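Local coordinates for blood group a-and b-cleaving endo-beta-galactosidase (Streptococcus pneumoniae, PDB 2YGL), which probably binds blood group carbohydrate antigens through tandem CBM51 modules that belong to a family 98 glycoside hydrolase cleaving the A and B antigens, at residues N249-K254 against L330-G335; S267-D272 against F315-E320; Y282-K287 against T338-L343; V290-K295 against K323-I328. All coordinates share one frame; numbering follows the deposited sequence.

Contact 1. Residues N249-K254 against L330-G335; sequences NPSSIK and LKSYSG
Ser251 and Ser332 hold each other by two backbone bonds. Ser332 N donates to Ser251 O at 2.9 Å. Ser251 N answers with a bond to Ser332 O at 3.0 Å. Ile253 and Leu330 form the next hydrogen-bonded pair, with Leu330 N 2.9 Å from Ile253 O. Between them lies the non-hydrogen-bonded pair of Ser252 and Lys331. Here Lys331 CA makes a CA-H...O contact of 3.4 Å with Ser251 O. Beyond the ladder, Pro250 follows a cis peptide bond and lies alongside Tyr333. Its CB sits over the middle of one ring face, 3.5 Å from the centroid of the Tyr333 ring, in a CH-pi contact. Pro250 CG reaches the outer end of the ring, 3.6 Å from Tyr333 OH, a hydroxyl that bonds to Glu289. On the face that carries Ser251, Ser332, Ile253 and Leu330, Ser251 OG meets Ser332 CB at 3.7 Å while bonding to Val246 O. The contact joins strand 251-256 to strand 327-334 in a five-stranded antiparallel sheet. Strand 199-200 flanks it beyond 251-256, and strand 285-292 flanks it beyond 327-334.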
loop_
_atom_site.group_PDB
_atom_site.type_symbol
_atom_site.label_atom_id
_atom_site.label_comp_id
_atom_site.label_asym_id
_atom_site.label_seq_id
_atom_site.Cartn_x
_atom_site.Cartn_y
_atom_site.Cartn_z
ATOM N N ASN A 249 -26.993 -6.197 25.258
ATOM C CA ASN A 249 -26.291 -7.216 26.050
ATOM C C ASN A 249 -25.895 -8.528 25.334
ATOM O O ASN A 249 -25.949 -9.594 25.947
ATOM C CB ASN A 249 -27.116 -7.537 27.303
ATOM C CG ASN A 249 -28.515 -8.037 26.969
ATOM O OD1 ASN A 249 -28.917 -8.072 25.802
ATOM N ND2 ASN A 249 -29.266 -8.419 27.998
ATOM N N PRO A 250 -25.473 -8.463 24.055
ATOM C CA PRO A 250 -25.311 -7.308 23.179
ATOM C C PRO A 250 -26.505 -7.106 22.252
ATOM O O PRO A 250 -27.431 -7.921 22.235
ATOM C CB PRO A 250 -24.097 -7.701 22.342
ATOM C CG PRO A 250 -24.258 -9.191 22.168
ATOM C CD PRO A 250 -24.998 -9.698 23.396
ATOM N N SER A 251 -26.482 -6.010 21.502
ATOM C CA SER A 251 -27.321 -5.890 20.325
ATOM C C SER A 251 -26.440 -6.281 19.145
ATOM O O SER A 251 -25.225 -6.078 19.183
ATOM C CB SER A 251 -27.847 -4.467 20.170
ATOM O OG SER A 251 -26.787 -3.558 19.941
ATOM N N SER A 252 -27.045 -6.840 18.103
ATOM C CA SER A 252 -26.271 -7.389 16.992
ATOM C C SER A 252 -26.884 -7.084 15.632
ATOM O O SER A 252 -28.097 -7.182 15.451
ATOM C CB SER A 252 -26.105 -8.901 17.170
ATOM O OG SER A 252 -25.272 -9.446 16.161
ATOM N N ILE A 253 -26.030 -6.694 14.689
ATOM C CA ILE A 253 -26.418 -6.559 13.288
ATOM C C ILE A 253 -25.708 -7.678 12.527
ATOM O O ILE A 253 -24.480 -7.803 12.599
ATOM C CB ILE A 253 -26.043 -5.176 12.695
ATOM C CG1 ILE A 253 -26.450 -4.040 13.645
ATOM C CG2 ILE A 253 -26.687 -4.990 11.317
ATOM C CD1 ILE A 253 -25.764 -2.708 13.356
ATOM N N LYS A 254 -26.487 -8.488 11.815
ATOM C CA LYS A 254 -25.968 -9.683 11.153
ATOM C C LYS A 254 -26.064 -9.593 9.632
ATOM O O LYS A 254 -27.113 -9.249 9.085
ATOM C CB LYS A 254 -26.698 -10.935 11.658
ATOM C CG LYS A 254 -26.207 -12.247 11.050
ATOM C CD LYS A 254 -26.596 -13.455 11.898
ATOM C CE LYS A 254 -27.970 -13.989 11.541
ATOM N NZ LYS A 254 -28.268 -15.233 12.311
ATOM N N LEU A 330 -21.956 -7.717 13.974
ATOM C CA LEU A 330 -21.419 -6.528 14.627
ATOM C C LEU A 330 -22.126 -6.348 15.967
ATOM O O LEU A 330 -23.319 -6.047 16.008
ATOM C CB LEU A 330 -21.611 -5.298 13.736
ATOM C CG LEU A 330 -21.156 -5.416 12.276
ATOM C CD1 LEU A 330 -21.527 -4.160 11.513
ATOM C CD2 LEU A 330 -19.650 -5.693 12.161
ATOM N N LYS A 331 -21.385 -6.545 17.054
ATOM C CA LYS A 331 -21.986 -6.654 18.389
ATOM C C LYS A 331 -21.626 -5.479 19.293
ATOM O O LYS A 331 -20.448 -5.155 19.467
ATOM C CB LYS A 331 -21.600 -7.983 19.048
ATOM C CG LYS A 331 -21.989 -9.214 18.241
ATOM C CD LYS A 331 -21.813 -10.484 19.051
ATOM C CE LYS A 331 -22.240 -11.701 18.250
ATOM N NZ LYS A 331 -22.073 -12.956 19.031
ATOM N N SER A 332 -22.654 -4.858 19.864
ATOM C CA SER A 332 -22.497 -3.664 20.692
ATOM C C SER A 332 -22.967 -3.920 22.119
ATOM O O SER A 332 -24.118 -4.302 22.345
ATOM C CB SER A 332 -23.271 -2.487 20.089
ATOM O OG SER A 332 -22.906 -2.281 18.739
ATOM N N TYR A 333 -22.065 -3.695 23.070
ATOM C CA TYR A 333 -22.318 -3.987 24.476
ATOM C C TYR A 333 -22.467 -2.712 25.298
ATOM O O TYR A 333 -21.555 -1.883 25.367
ATOM C CB TYR A 333 -21.201 -4.858 25.055
ATOM C CG TYR A 333 -21.101 -6.242 24.449
ATOM C CD1 TYR A 333 -20.481 -6.444 23.213
ATOM C CD2 TYR A 333 -21.605 -7.356 25.125
ATOM C CE1 TYR A 333 -20.374 -7.716 22.658
ATOM C CE2 TYR A 333 -21.503 -8.635 24.580
ATOM C CZ TYR A 333 -20.885 -8.806 23.344
ATOM O OH TYR A 333 -20.782 -10.062 22.797
ATOM N N SER A 334 -23.634 -2.574 25.920
ATOM C CA SER A 334 -23.984 -1.400 26.709
ATOM C C SER A 334 -23.199 -1.315 28.019
ATOM O O SER A 334 -22.849 -2.338 28.613
ATOM C CB SER A 334 -25.487 -1.417 26.999
ATOM O OG SER A 334 -25.887 -0.255 27.697
ATOM N N GLY A 335 -22.922 -0.086 28.453
ATOM C CA GLY A 335 -22.291 0.172 29.753
ATOM C C GLY A 335 -23.254 -0.036 30.912
ATOM O O GLY A 335 -22.832 -0.249 32.049
#

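Contact 2. Residues S267-D272 against F315-E320; sequences SYVGID and FLVDVE
Ser267, Tyr268 and Val269 pair with Val317, Leu316 and Phe315 in a ladder of the antiparallel sheet that also holds strand 343-352. The contact is buried, and it ties strand 262-271 to strand 315-320. The short segments run 139° apart; three residue pairs lie within them, and the pairing continues to Val319 and Phe265. Four backbone bonds make the ladder. Val317 N to Ser267 O is the shortest, at 2.7 Å. At the other end, Val269 N donates to Phe315 O at 2.9 Å. Tyr268 and Leu316 form the non-hydrogen-bonded pair between them, and their side chains share one face of the sheet. Leu316 CD1 stands over the middle of the Tyr268 ring, 3.9 Å from its centroid, as a CH-pi contact. Leu316 CB adds a touch at 3.8 Å to Tyr268 CE1. Phe315, Val269 and Val317 occupy the other face. The first torsion of Phe315 (52°) sets CG between its backbone N and carbonyl carbon. This folds the ring over Val269, whose CB lies 3.7 Å from Phe315 CE2. Val269 O also lies over a face of this ring, toward its rim, 3.5 Å from Phe315 CD1. The branch Val269 CG2 turns instead to Val317 CG2, at 3.6 Å. Strand 343-352 pairs with strand 262-271 through Tyr268 and Gly270. On the Val269 side, strand 285-292 supplies Phe288 and Val290 and strand 295-299 supplies Tyr298, so the contact packs across the core of the beta-sandwich against the other sheet.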
loop_
_atom_site.group_PDB
_atom_site.type_symbol
_atom_site.label_atom_id
_atom_site.label_comp_id
_atom_site.label_asym_id
_atom_site.label_seq_id
_atom_site.Cartn_x
_atom_site.Cartn_y
_atom_site.Cartn_z
ATOM N N SER A 267 -14.495 0.668 9.543
ATOM C CA SER A 267 -15.416 1.613 10.179
ATOM C C SER A 267 -14.786 2.350 11.353
ATOM O O SER A 267 -14.011 1.774 12.119
ATOM C CB SER A 267 -16.680 0.896 10.667
ATOM O OG SER A 267 -17.645 1.828 11.119
ATOM N N TYR A 268 -15.127 3.629 11.482
ATOM C CA TYR A 268 -14.915 4.353 12.731
ATOM C C TYR A 268 -16.055 4.017 13.685
ATOM O O TYR A 268 -17.196 3.851 13.255
ATOM C CB TYR A 268 -14.816 5.863 12.487
ATOM C CG TYR A 268 -13.505 6.256 11.853
ATOM C CD1 TYR A 268 -12.363 6.467 12.634
ATOM C CD2 TYR A 268 -13.392 6.385 10.473
ATOM C CE1 TYR A 268 -11.147 6.813 12.050
ATOM C CE2 TYR A 268 -12.183 6.730 9.880
ATOM C CZ TYR A 268 -11.067 6.941 10.674
ATOM O OH TYR A 268 -9.875 7.280 10.081
ATOM N N VAL A 269 -15.736 3.895 14.973
ATOM C CA VAL A 269 -16.710 3.466 15.979
ATOM C C VAL A 269 -16.650 4.368 17.209
ATOM O O VAL A 269 -15.575 4.599 17.766
ATOM C CB VAL A 269 -16.488 1.982 16.417
ATOM C CG1 VAL A 269 -17.564 1.532 17.406
ATOM C CG2 VAL A 269 -16.471 1.050 15.218
ATOM N N GLY A 270 -17.813 4.865 17.625
ATOM C CA GLY A 270 -17.935 5.650 18.852
ATOM C C GLY A 270 -19.375 6.012 19.154
ATOM O O GLY A 270 -20.299 5.497 18.525
ATOM N N ILE A 271 -19.559 6.910 20.117
ATOM C CA ILE A 271 -20.887 7.361 20.517
ATOM C C ILE A 271 -21.247 8.645 19.769
ATOM O O ILE A 271 -20.474 9.606 19.764
ATOM C CB ILE A 271 -20.962 7.574 22.047
ATOM C CG1 ILE A 271 -20.715 6.247 22.771
ATOM C CG2 ILE A 271 -22.307 8.165 22.455
ATOM C CD1 ILE A 271 -20.051 6.389 24.118
ATOM N N ASP A 272 -22.417 8.649 19.133
ATOM C CA ASP A 272 -22.860 9.809 18.357
ATOM C C ASP A 272 -22.979 11.044 19.243
ATOM O O ASP A 272 -23.414 10.955 20.395
ATOM C CB ASP A 272 -24.182 9.532 17.639
ATOM C CG ASP A 272 -24.468 10.541 16.534
ATOM O OD1 ASP A 272 -25.045 11.611 16.825
ATOM O OD2 ASP A 272 -24.095 10.273 15.372
ATOM N N PHE A 315 -12.717 5.292 17.504
ATOM C CA PHE A 315 -11.572 4.479 17.078
ATOM C C PHE A 315 -11.786 3.835 15.710
ATOM O O PHE A 315 -12.919 3.526 15.331
ATOM C CB PHE A 315 -11.202 3.424 18.136
ATOM C CG PHE A 315 -12.356 2.566 18.586
ATOM C CD1 PHE A 315 -13.141 2.945 19.670
ATOM C CD2 PHE A 315 -12.640 1.365 17.944
ATOM C CE1 PHE A 315 -14.203 2.155 20.096
ATOM C CE2 PHE A 315 -13.702 0.565 18.361
ATOM C CZ PHE A 315 -14.487 0.962 19.441
ATOM N N LEU A 316 -10.690 3.646 14.976
ATOM C CA LEU A 316 -10.740 2.994 13.673
ATOM C C LEU A 316 -10.714 1.480 13.825
ATOM O O LEU A 316 -9.806 0.922 14.445
ATOM C CB LEU A 316 -9.587 3.460 12.771
ATOM C CG LEU A 316 -9.471 2.841 11.366
ATOM C CD1 LEU A 316 -10.722 3.077 10.515
ATOM C CD2 LEU A 316 -8.234 3.354 10.643
ATOM N N VAL A 317 -11.731 0.829 13.268
ATOM C CA VAL A 317 -11.761 -0.625 13.169
ATOM C C VAL A 317 -11.432 -0.996 11.729
ATOM O O VAL A 317 -12.152 -0.626 10.798
ATOM C CB VAL A 317 -13.131 -1.219 13.576
ATOM C CG1 VAL A 317 -13.154 -2.726 13.340
ATOM C CG2 VAL A 317 -13.438 -0.908 15.030
ATOM N N ASP A 318 -10.326 -1.713 11.557
ATOM C CA ASP A 318 -9.877 -2.148 10.243
ATOM C C ASP A 318 -9.360 -3.574 10.374
ATOM O O ASP A 318 -8.224 -3.795 10.798
ATOM C CB ASP A 318 -8.788 -1.204 9.715
ATOM C CG ASP A 318 -8.327 -1.555 8.307
ATOM O OD1 ASP A 318 -8.712 -2.621 7.773
ATOM O OD2 ASP A 318 -7.570 -0.752 7.724
ATOM N N VAL A 319 -10.205 -4.536 10.011
ATOM C CA VAL A 319 -9.918 -5.947 10.263
ATOM C C VAL A 319 -10.118 -6.810 9.013
ATOM O O VAL A 319 -11.060 -6.602 8.242
ATOM C CB VAL A 319 -10.743 -6.482 11.485
ATOM C CG1 VAL A 319 -12.253 -6.412 11.225
ATOM C CG2 VAL A 319 -10.314 -7.894 11.881
ATOM N N GLU A 320 -9.209 -7.765 8.815
ATOM C CA GLU A 320 -9.316 -8.734 7.729
ATOM C C GLU A 320 -10.434 -9.727 8.012
ATOM O O GLU A 320 -10.570 -10.214 9.134
ATOM C CB GLU A 320 -8.000 -9.498 7.542
ATOM C CG GLU A 320 -6.882 -8.699 6.888
ATOM C CD GLU A 320 -5.628 -9.529 6.627
ATOM O OE1 GLU A 320 -5.492 -10.635 7.201
ATOM O OE2 GLU A 320 -4.769 -9.071 5.843
#

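Contact 3. Residues Y282-K287 against T338-L343; sequences YADIQK and TWADEL
Thr338 OG1 has three close polar partners: it donates to Asp284 OD1 and takes hydrogens from two waters. Thr338 OG1 lies 2.7 Å from Asp284 OD1. It meets Asp284 OD1 on the anti side, 15° out of the carboxylate plane. Both waters lead to backbone carbonyls just before strand 285-292. One bonds Thr338 OG1 and Ala283 O, the latter at 2.7 Å. The other lies 2.6 Å from Asp284 O and also bonds Thr338 OG1. The threonine torsion (chi1 60°) places OG1 between its own N and carbonyl carbon, turned to the aspartate. The two side chains cross at about a right angle. Asp284 has a second partner for its other oxygen, as OD2 bonds to Tyr310 N. Its flat group is therefore held from two directions. Ala340, the centre of an inverse gamma turn, lies against this aspartate, with Ala340 CB 3.6 Å from Asp284 CG. Ile285 continues the contact by packing. Its CD1 end reaches Asp341 CA at 3.7 Å. Its CG2 branch meets Leu343 CD1 at 3.9 Å, and these two side chains also cross nearly squarely. Asp284 and Ile285 both face Ile308, which makes a classic beta bulge at the start of strand 285-292. The loop before strand 343-352 is thus pinned to that bulge. With a donor on each oxygen, the buried carboxylate of Asp284 is probably charged. Each water gives one hydrogen to Thr338 OG1 and one to a carbonyl, so the hydroxyl is a donor once and an acceptor twice.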
loop_
_atom_site.group_PDB
_atom_site.type_symbol
_atom_site.label_atom_id
_atom_site.label_comp_id
_atom_site.label_asym_id
_atom_site.label_seq_id
_atom_site.Cartn_x
_atom_site.Cartn_y
_atom_site.Cartn_z
ATOM N N TYR A 282 -18.540 5.559 35.175
ATOM C CA TYR A 282 -18.867 4.348 34.422
ATOM C C TYR A 282 -18.707 4.525 32.917
ATOM O O TYR A 282 -18.927 5.618 32.379
ATOM C CB TYR A 282 -20.292 3.887 34.746
ATOM C CG TYR A 282 -20.463 3.438 36.179
ATOM C CD1 TYR A 282 -20.234 2.109 36.547
ATOM C CD2 TYR A 282 -20.838 4.346 37.172
ATOM C CE1 TYR A 282 -20.380 1.694 37.869
ATOM C CE2 TYR A 282 -20.985 3.942 38.497
ATOM C CZ TYR A 282 -20.756 2.618 38.838
ATOM O OH TYR A 282 -20.906 2.224 40.147
ATOM N N ALA A 283 -18.324 3.442 32.245
ATOM C CA ALA A 283 -18.241 3.419 30.789
ATOM C C ALA A 283 -19.633 3.552 30.183
ATOM O O ALA A 283 -20.597 2.978 30.689
ATOM C CB ALA A 283 -17.569 2.134 30.309
ATOM N N ASP A 284 -19.733 4.324 29.106
ATOM C CA ASP A 284 -20.999 4.475 28.397
ATOM C C ASP A 284 -21.248 3.274 27.477
ATOM O O ASP A 284 -22.365 2.759 27.405
ATOM C CB ASP A 284 -21.031 5.802 27.628
ATOM C CG ASP A 284 -21.035 7.018 28.553
ATOM O OD1 ASP A 284 -21.738 6.986 29.585
ATOM O OD2 ASP A 284 -20.342 8.010 28.249
ATOM N N ILE A 285 -20.191 2.834 26.793
ATOM C CA ILE A 285 -20.204 1.612 25.988
ATOM C C ILE A 285 -19.130 0.666 26.524
ATOM O O ILE A 285 -17.973 1.066 26.687
ATOM C CB ILE A 285 -19.942 1.919 24.482
ATOM C CG1 ILE A 285 -21.098 2.725 23.872
ATOM C CG2 ILE A 285 -19.652 0.638 23.678
ATOM C CD1 ILE A 285 -22.454 2.035 23.893
ATOM N N GLN A 286 -19.509 -0.579 26.799
ATOM C CA GLN A 286 -18.567 -1.541 27.367
ATOM C C GLN A 286 -17.551 -2.054 26.344
ATOM O O GLN A 286 -16.347 -2.051 26.612
ATOM C CB GLN A 286 -19.292 -2.703 28.054
ATOM C CG GLN A 286 -18.480 -3.321 29.203
ATOM C CD GLN A 286 -18.206 -2.325 30.329
ATOM O OE1 GLN A 286 -19.134 -1.798 30.947
ATOM N NE2 GLN A 286 -16.930 -2.061 30.592
ATOM N N LYS A 287 -18.041 -2.499 25.185
ATOM C CA LYS A 287 -17.181 -3.001 24.106
ATOM C C LYS A 287 -17.929 -3.153 22.780
ATOM O O LYS A 287 -19.162 -3.231 22.753
ATOM C CB LYS A 287 -16.527 -4.340 24.491
ATOM C CG LYS A 287 -17.519 -5.442 24.844
ATOM C CD LYS A 287 -16.849 -6.796 25.020
ATOM C CE LYS A 287 -17.865 -7.820 25.497
ATOM N NZ LYS A 287 -17.302 -9.191 25.614
ATOM N N THR A 338 -25.621 4.239 32.223
ATOM C CA THR A 338 -25.851 5.581 31.666
ATOM C C THR A 338 -26.807 5.570 30.459
ATOM O O THR A 338 -27.400 4.536 30.139
ATOM C CB THR A 338 -24.517 6.266 31.264
ATOM O OG1 THR A 338 -23.854 5.478 30.269
ATOM C CG2 THR A 338 -23.590 6.437 32.468
ATOM N N TRP A 339 -26.949 6.724 29.803
ATOM C CA TRP A 339 -27.822 6.868 28.631
ATOM C C TRP A 339 -27.084 6.898 27.291
ATOM O O TRP A 339 -27.711 6.734 26.239
ATOM C CB TRP A 339 -28.658 8.145 28.730
ATOM C CG TRP A 339 -29.659 8.176 29.833
ATOM C CD1 TRP A 339 -30.528 7.183 30.189
ATOM C CD2 TRP A 339 -29.932 9.281 30.700
ATOM N NE1 TRP A 339 -31.311 7.598 31.239
ATOM C CE2 TRP A 339 -30.966 8.881 31.573
ATOM C CE3 TRP A 339 -29.392 10.568 30.833
ATOM C CZ2 TRP A 339 -31.475 9.722 32.567
ATOM C CZ3 TRP A 339 -29.902 11.405 31.817
ATOM C CH2 TRP A 339 -30.932 10.977 32.673
ATOM N N ALA A 340 -25.774 7.128 27.325
ATOM C CA ALA A 340 -24.983 7.275 26.103
ATOM C C ALA A 340 -24.671 5.927 25.444
ATOM O O ALA A 340 -23.506 5.532 25.326
ATOM C CB ALA A 340 -23.704 8.063 26.382
ATOM N N ASP A 341 -25.725 5.230 25.018
ATOM C CA ASP A 341 -25.594 3.926 24.365
ATOM C C ASP A 341 -25.859 3.994 22.855
ATOM O O ASP A 341 -26.044 2.968 22.199
ATOM C CB ASP A 341 -26.498 2.880 25.040
ATOM C CG ASP A 341 -27.936 3.354 25.212
ATOM O OD1 ASP A 341 -28.367 4.295 24.512
ATOM O OD2 ASP A 341 -28.648 2.772 26.056
ATOM N N GLU A 342 -25.856 5.214 22.318
ATOM C CA GLU A 342 -26.114 5.463 20.901
ATOM C C GLU A 342 -24.845 5.241 20.081
ATOM O O GLU A 342 -24.215 6.198 19.613
ATOM C CB GLU A 342 -26.635 6.891 20.698
ATOM C CG GLU A 342 -27.994 7.180 21.335
ATOM C CD GLU A 342 -29.166 6.894 20.403
ATOM O OE1 GLU A 342 -29.071 7.197 19.194
ATOM O OE2 GLU A 342 -30.192 6.378 20.888
ATOM N N LEU A 343 -24.470 3.976 19.914
ATOM C CA LEU A 343 -23.266 3.616 19.173
ATOM C C LEU A 343 -23.503 3.777 17.674
ATOM O O LEU A 343 -24.512 3.321 17.141
ATOM C CB LEU A 343 -22.829 2.180 19.514
ATOM C CG LEU A 343 -21.454 1.681 19.044
ATOM C CD1 LEU A 343 -20.896 0.621 19.984
ATOM C CD2 LEU A 343 -21.504 1.140 17.617
HETATM O O HOH W 1 -23.285 3.084 31.243
HETATM O O HOH W 2 -24.474 3.473 28.668
#

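Contact 4. Residues V290-K295 against K323-I328; sequences VVADGK and KDTQTI
Asp293 swings its carboxylate across to Gln326 and Thr327 by a torsion that sets CG opposite the carbonyl carbon and beside the backbone N (chi1 -63°). Its backbone is in the left-handed region, with phi 47°. Both oxygens then accept from Gln326 N. Gln326 N reaches Asp293 OD2 at 3.1 Å, fairly straight at 164°. The bond from the same Gln326 N to Asp293 OD1 is also 3.1 Å but more bent, and both use syn lone pairs. Asp293 OD1 takes a second donor, Thr327 N, at 2.8 Å. This one also comes from the syn side but from out of the carboxylate plane. The aspartate backbone joins in, as Asp293 N donates to Thr327 O at 2.9 Å. Asp293 and Gly294 are the middle residues of a type I' beta turn from Ala292 to Lys295. This turn closes the hairpin of strands 285-292 and 295-299, the latter an edge strand of the five-stranded sheet. The carboxylate thus fastens the hairpin tip to the approach to strand 327-334. Water extends the grip: one molecule lies 2.7 Å from Asp293 OD2 and also donates to Thr325 OG1, whose protein partner is Pro322 O. A second water joins Asp293 OD1 to Thr327 OG1. Next to the turn, Ala292 CB rests on Thr325 CG2 at 4.0 Å. Ala292 and Ile328 form the non-hydrogen-bonded pair, flanked by a CA-H...O contact of 3.3 Å from Ile328 CA to Val291 O. Deeper still, Val290 CG1 meets Ile328 CG2 at 4.3 Å.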
loop_
_atom_site.group_PDB
_atom_site.type_symbol
_atom_site.label_atom_id
_atom_site.label_comp_id
_atom_site.label_asym_id
_atom_site.label_seq_id
_atom_site.Cartn_x
_atom_site.Cartn_y
_atom_site.Cartn_z
ATOM N N VAL A 290 -16.453 -7.374 16.268
ATOM C CA VAL A 290 -16.713 -7.888 14.928
ATOM C C VAL A 290 -16.534 -9.403 14.989
ATOM O O VAL A 290 -15.480 -9.900 15.396
ATOM C CB VAL A 290 -15.789 -7.264 13.860
ATOM C CG1 VAL A 290 -16.144 -7.787 12.464
ATOM C CG2 VAL A 290 -15.884 -5.745 13.890
ATOM N N VAL A 291 -17.579 -10.128 14.604
ATOM C CA VAL A 291 -17.619 -11.578 14.769
ATOM C C VAL A 291 -17.818 -12.264 13.415
ATOM O O VAL A 291 -18.811 -12.018 12.728
ATOM C CB VAL A 291 -18.736 -12.000 15.763
ATOM C CG1 VAL A 291 -18.623 -13.470 16.118
ATOM C CG2 VAL A 291 -18.685 -11.148 17.037
ATOM N N ALA A 292 -16.860 -13.108 13.040
ATOM C CA ALA A 292 -16.933 -13.880 11.801
ATOM C C ALA A 292 -17.221 -15.347 12.099
ATOM O O ALA A 292 -16.416 -16.026 12.741
ATOM C CB ALA A 292 -15.643 -13.735 11.000
ATOM N N ASP A 293 -18.376 -15.818 11.633
ATOM C CA ASP A 293 -18.856 -17.191 11.874
ATOM C C ASP A 293 -18.747 -17.624 13.339
ATOM O O ASP A 293 -18.252 -18.712 13.639
ATOM C CB ASP A 293 -18.147 -18.196 10.948
ATOM C CG ASP A 293 -18.430 -17.936 9.475
ATOM O OD1 ASP A 293 -19.573 -17.555 9.138
ATOM O OD2 ASP A 293 -17.509 -18.111 8.654
ATOM N N GLY A 294 -19.202 -16.758 14.243
ATOM C CA GLY A 294 -19.209 -17.065 15.672
ATOM C C GLY A 294 -17.892 -16.799 16.379
ATOM O O GLY A 294 -17.805 -16.934 17.597
ATOM N N LYS A 295 -16.872 -16.405 15.620
ATOM C CA LYS A 295 -15.547 -16.144 16.171
ATOM C C LYS A 295 -15.222 -14.650 16.177
ATOM O O LYS A 295 -15.274 -13.984 15.136
ATOM C CB LYS A 295 -14.484 -16.927 15.390
ATOM C CG LYS A 295 -13.132 -17.026 16.086
ATOM C CD LYS A 295 -12.139 -17.833 15.247
ATOM C CE LYS A 295 -10.807 -18.023 15.964
ATOM N NZ LYS A 295 -10.016 -16.759 16.058
ATOM N N LYS A 323 -11.002 -15.823 4.728
ATOM C CA LYS A 323 -11.510 -16.469 3.519
ATOM C C LYS A 323 -12.652 -17.429 3.857
ATOM O O LYS A 323 -12.611 -18.114 4.883
ATOM C CB LYS A 323 -10.365 -17.211 2.813
ATOM C CG LYS A 323 -10.722 -17.858 1.477
ATOM C CD LYS A 323 -9.511 -18.573 0.888
ATOM C CE LYS A 323 -9.899 -19.551 -0.214
ATOM N NZ LYS A 323 -10.536 -20.790 0.312
ATOM N N ASP A 324 -13.672 -17.440 2.997
ATOM C CA ASP A 324 -14.847 -18.325 3.110
ATOM C C ASP A 324 -15.799 -18.029 4.286
ATOM O O ASP A 324 -16.542 -18.911 4.722
ATOM C CB ASP A 324 -14.433 -19.809 3.105
ATOM C CG ASP A 324 -13.737 -20.225 1.813
ATOM O OD1 ASP A 324 -14.079 -19.698 0.732
ATOM O OD2 ASP A 324 -12.843 -21.092 1.884
ATOM N N THR A 325 -15.787 -16.790 4.778
ATOM C CA THR A 325 -16.691 -16.376 5.861
ATOM C C THR A 325 -18.142 -16.364 5.373
ATOM O O THR A 325 -18.441 -15.831 4.301
ATOM C CB THR A 325 -16.300 -14.988 6.443
ATOM O OG1 THR A 325 -15.010 -15.070 7.063
ATOM C CG2 THR A 325 -17.311 -14.510 7.481
ATOM N N GLN A 326 -19.029 -16.960 6.166
ATOM C CA GLN A 326 -20.449 -17.060 5.824
ATOM C C GLN A 326 -21.267 -15.939 6.457
ATOM O O GLN A 326 -22.188 -15.397 5.835
ATOM C CB GLN A 326 -21.021 -18.419 6.260
ATOM C CG GLN A 326 -20.300 -19.637 5.669
ATOM C CD GLN A 326 -20.274 -19.619 4.149
ATOM O OE1 GLN A 326 -19.241 -19.347 3.539
ATOM N NE2 GLN A 326 -21.415 -19.891 3.535
ATOM N N THR A 327 -20.918 -15.605 7.699
ATOM C CA THR A 327 -21.691 -14.683 8.517
ATOM C C THR A 327 -20.780 -13.676 9.215
ATOM O O THR A 327 -19.755 -14.046 9.796
ATOM C CB THR A 327 -22.521 -15.459 9.569
ATOM O OG1 THR A 327 -23.395 -16.378 8.902
ATOM C CG2 THR A 327 -23.354 -14.518 10.432
ATOM N N ILE A 328 -21.150 -12.401 9.137
ATOM C CA ILE A 328 -20.486 -11.357 9.913
ATOM C C ILE A 328 -21.502 -10.707 10.849
ATOM O O ILE A 328 -22.573 -10.287 10.415
ATOM C CB ILE A 328 -19.788 -10.297 9.013
ATOM C CG1 ILE A 328 -18.607 -10.928 8.262
ATOM C CG2 ILE A 328 -19.317 -9.089 9.847
ATOM C CD1 ILE A 328 -18.032 -10.071 7.147
HETATM O O HOH W 3 -14.972 -17.146 8.937
HETATM O O HOH W 4 -21.883 -18.856 9.748
#

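How the contacts relate
Contact 2 is the buried one, while contacts 1, 3 and 4 are each partly buried. Contacts 1 and 4 share strand 327-334, one on each side of it in the five-stranded sheet, and Lys331 CD packs on Val291 CG2 between them. Contacts 3 and 4 use opposite ends of strand 285-292, with centres about 25 Å apart. Contact 2 belongs to the facing sheet. It meets contact 4 through Val317 and Val290, and contact 3 through Ile271 and Ile285. Tyr333 links contact 1 to contact 3 by backbone bonds to Gln286 and Lys287. Regular ladders dominate contacts 1 and 2. Aspartates and waters do the joining where strands give way to loops, in contacts 3 and 4.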